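Local coordinates for protein tRNA (guanine(26)-N(2))-dimethyltransferase (PDB 2DUL) that transfers two methyl groups from S-adenosyl-L-methionine to the N2 atom of guanosine 26 in tRNA, at residues F134-P143 and L160-A168. Numbering follows the deposited sequence.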
loop_
_atom_site.group_PDB
_atom_site.type_symbol
_atom_site.label_atom_id
_atom_site.label_comp_id
_atom_site.label_asym_id
_atom_site.label_seq_id
_atom_site.Cartn_x
_atom_site.Cartn_y
_atom_site.Cartn_z
ATOM N N PHE A 134 -3.537 -1.047 14.426
ATOM C CA PHE A 134 -2.877 -0.801 13.149
ATOM C C PHE A 134 -1.449 -1.315 13.180
ATOM O O PHE A 134 -0.722 -1.104 14.148
ATOM C CB PHE A 134 -2.862 0.697 12.806
ATOM C CG PHE A 134 -2.018 1.039 11.592
ATOM C CD1 PHE A 134 -2.349 0.551 10.328
ATOM C CD2 PHE A 134 -0.881 1.832 11.720
ATOM C CE1 PHE A 134 -1.553 0.848 9.206
ATOM C CE2 PHE A 134 -0.080 2.135 10.605
ATOM C CZ PHE A 134 -0.418 1.641 9.348
ATOM N N ILE A 135 -1.066 -2.011 12.118
ATOM C CA ILE A 135 0.290 -2.528 11.990
ATOM C C ILE A 135 0.794 -2.064 10.632
ATOM O O ILE A 135 0.094 -2.200 9.630
ATOM C CB ILE A 135 0.339 -4.082 12.033
ATOM C CG1 ILE A 135 -0.030 -4.589 13.429
ATOM C CG2 ILE A 135 1.744 -4.569 11.656
ATOM C CD1 ILE A 135 -0.016 -6.116 13.557
ATOM N N ASP A 136 1.992 -1.495 10.604
ATOM C CA ASP A 136 2.581 -1.043 9.351
ATOM C C ASP A 136 3.804 -1.916 9.066
ATOM O O ASP A 136 4.779 -1.902 9.812
ATOM C CB ASP A 136 2.981 0.435 9.443
ATOM C CG ASP A 136 3.212 1.066 8.073
ATOM O OD1 ASP A 136 3.251 2.313 7.989
ATOM O OD2 ASP A 136 3.349 0.317 7.082
ATOM N N LEU A 137 3.715 -2.699 7.998
ATOM C CA LEU A 137 4.786 -3.595 7.578
ATOM C C LEU A 137 5.533 -2.956 6.425
ATOM O O LEU A 137 5.012 -2.890 5.308
ATOM C CB LEU A 137 4.216 -4.933 7.100
ATOM C CG LEU A 137 3.551 -5.871 8.100
ATOM C CD1 LEU A 137 3.174 -7.173 7.382
ATOM C CD2 LEU A 137 4.517 -6.155 9.253
ATOM N N ASP A 138 6.751 -2.502 6.693
ATOM C CA ASP A 138 7.574 -1.851 5.678
ATOM C C ASP A 138 8.981 -2.436 5.708
ATOM O O ASP A 138 9.906 -1.813 6.224
ATOM C CB ASP A 138 7.633 -0.348 5.960
ATOM C CG ASP A 138 8.266 0.435 4.829
ATOM O OD1 ASP A 138 7.693 0.437 3.719
ATOM O OD2 ASP A 138 9.336 1.047 5.050
ATOM N N PRO A 139 9.161 -3.645 5.152
ATOM C CA PRO A 139 10.459 -4.325 5.118
ATOM C C PRO A 139 11.315 -3.998 3.898
ATOM O O PRO A 139 10.899 -3.253 3.012
ATOM C CB PRO A 139 10.059 -5.788 5.133
ATOM C CG PRO A 139 8.878 -5.776 4.211
ATOM C CD PRO A 139 8.094 -4.551 4.685
ATOM N N PHE A 140 12.520 -4.561 3.874
ATOM C CA PHE A 140 13.433 -4.384 2.751
ATOM C C PHE A 140 13.005 -5.414 1.712
ATOM O O PHE A 140 13.436 -6.565 1.765
ATOM C CB PHE A 140 14.885 -4.681 3.153
ATOM C CG PHE A 140 15.445 -3.745 4.184
ATOM C CD1 PHE A 140 15.462 -2.372 3.962
ATOM C CD2 PHE A 140 15.984 -4.240 5.368
ATOM C CE1 PHE A 140 16.011 -1.505 4.906
ATOM C CE2 PHE A 140 16.535 -3.381 6.318
ATOM C CZ PHE A 140 16.549 -2.011 6.087
ATOM N N GLY A 141 12.144 -5.014 0.783
ATOM C CA GLY A 141 11.702 -5.945 -0.237
ATOM C C GLY A 141 10.301 -6.497 -0.042
ATOM O O GLY A 141 9.320 -5.755 -0.099
ATOM N N SER A 142 10.214 -7.804 0.196
ATOM C CA SER A 142 8.935 -8.491 0.375
ATOM C C SER A 142 8.442 -8.554 1.824
ATOM O O SER A 142 9.223 -8.740 2.750
ATOM C CB SER A 142 9.042 -9.916 -0.178
ATOM O OG SER A 142 7.839 -10.638 0.012
ATOM N N PRO A 143 7.128 -8.391 2.033
ATOM C CA PRO A 143 6.546 -8.440 3.379
ATOM C C PRO A 143 5.957 -9.820 3.666
ATOM O O PRO A 143 5.398 -10.056 4.738
ATOM C CB PRO A 143 5.449 -7.394 3.300
ATOM C CG PRO A 143 4.898 -7.652 1.908
ATOM C CD PRO A 143 6.156 -7.854 1.059
ATOM N N LEU A 160 -4.310 -2.961 8.445
ATOM C CA LEU A 160 -2.987 -3.431 8.090
ATOM C C LEU A 160 -2.417 -2.593 6.958
ATOM O O LEU A 160 -3.068 -2.389 5.937
ATOM C CB LEU A 160 -3.044 -4.904 7.674
ATOM C CG LEU A 160 -1.725 -5.656 7.479
ATOM C CD1 LEU A 160 -0.912 -5.620 8.772
ATOM C CD2 LEU A 160 -2.024 -7.105 7.079
ATOM N N GLY A 161 -1.203 -2.099 7.158
ATOM C CA GLY A 161 -0.541 -1.319 6.129
ATOM C C GLY A 161 0.609 -2.177 5.650
ATOM O O GLY A 161 1.453 -2.587 6.447
ATOM N N VAL A 162 0.648 -2.470 4.357
ATOM C CA VAL A 162 1.706 -3.312 3.824
ATOM C C VAL A 162 2.397 -2.664 2.637
ATOM O O VAL A 162 1.747 -2.079 1.769
ATOM C CB VAL A 162 1.147 -4.680 3.360
ATOM C CG1 VAL A 162 2.292 -5.621 3.025
ATOM C CG2 VAL A 162 0.242 -5.275 4.438
ATOM N N THR A 163 3.717 -2.769 2.608
ATOM C CA THR A 163 4.501 -2.223 1.513
ATOM C C THR A 163 5.376 -3.315 0.918
ATOM O O THR A 163 5.940 -4.135 1.641
ATOM C CB THR A 163 5.425 -1.078 1.975
ATOM O OG1 THR A 163 4.642 -0.013 2.524
ATOM C CG2 THR A 163 6.227 -0.538 0.792
ATOM N N ALA A 164 5.460 -3.340 -0.403
ATOM C CA ALA A 164 6.306 -4.293 -1.097
ATOM C C ALA A 164 7.251 -3.417 -1.906
ATOM O O ALA A 164 6.808 -2.618 -2.728
ATOM C CB ALA A 164 5.478 -5.183 -2.018
ATOM N N THR A 165 8.549 -3.550 -1.653
ATOM C CA THR A 165 9.551 -2.752 -2.354
ATOM C C THR A 165 10.052 -3.406 -3.633
ATOM O O THR A 165 10.183 -2.746 -4.664
ATOM C CB THR A 165 10.766 -2.472 -1.453
ATOM O OG1 THR A 165 10.334 -1.794 -0.268
ATOM C CG2 THR A 165 11.778 -1.600 -2.185
ATOM N N ASP A 166 10.344 -4.698 -3.570
ATOM C CA ASP A 166 10.832 -5.400 -4.749
ATOM C C ASP A 166 9.708 -5.631 -5.754
ATOM O O ASP A 166 8.939 -6.588 -5.643
ATOM C CB ASP A 166 11.474 -6.731 -4.348
ATOM C CG ASP A 166 12.139 -7.430 -5.519
ATOM O OD1 ASP A 166 12.474 -6.739 -6.506
ATOM O OD2 ASP A 166 12.336 -8.661 -5.447
ATOM N N GLY A 167 9.622 -4.740 -6.737
ATOM C CA GLY A 167 8.594 -4.846 -7.754
ATOM C C GLY A 167 8.967 -5.742 -8.920
ATOM O O GLY A 167 8.215 -5.845 -9.886
ATOM N N ALA A 168 10.127 -6.389 -8.840
ATOM C CA ALA A 168 10.573 -7.278 -9.906
ATOM C C ALA A 168 9.609 -8.456 -10.059
ATOM O O ALA A 168 9.226 -8.814 -11.173
ATOM C CB ALA A 168 11.985 -7.783 -9.620
#
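Strands 134-137 and 160-164 run parallel, their axes 4.7 Å apart at closest, with Gly161 bonded both ways: its N donates to Ile135 O (2.8 Å) and its O accepts from Leu137 N (2.7 Å, nearly straight at 177°). Gly161 suits its place because a CB would press on Phe134 CE1, which already lies 3.6 Å from Gly161 N; with CG anti to its backbone N (chi1 172°), Phe134 swings its ring toward this glycine. On the other face, Leu160 CD1 packs against Ile135 CB. Helix 144-153 covers that side, making a right-handed beta-alpha-beta crossover within the class I methyltransferase Rossmann-like sheet. Past the strand end, DPFG (Asp138-Gly141) recalls the (D/N/S)PP(Y/F) motif of amino-methyltransferases. Asp138 lies alongside Thr163, Asp138 OD1 3.2 Å from Thr163 CB, while OD2 is salt-bridged to Arg61, predicted to bind S-adenosyl-L-methionine, which also pairs with Asp136 OD1; Asp136 OD2 is salt-bridged to Arg228. Gly141, at backbone angles only glycine tolerates comfortably, turns its O to Thr165 N (2.8 Å). Pro143 then lays its rigid ring across Val162, Pro143 CG tight on Val162 CG1 at 3.5 Å; an alanine here, lacking CG and CD, would probably open a gap beside Val162 CG1 and Ala164 CB and leave the turn freer to flex.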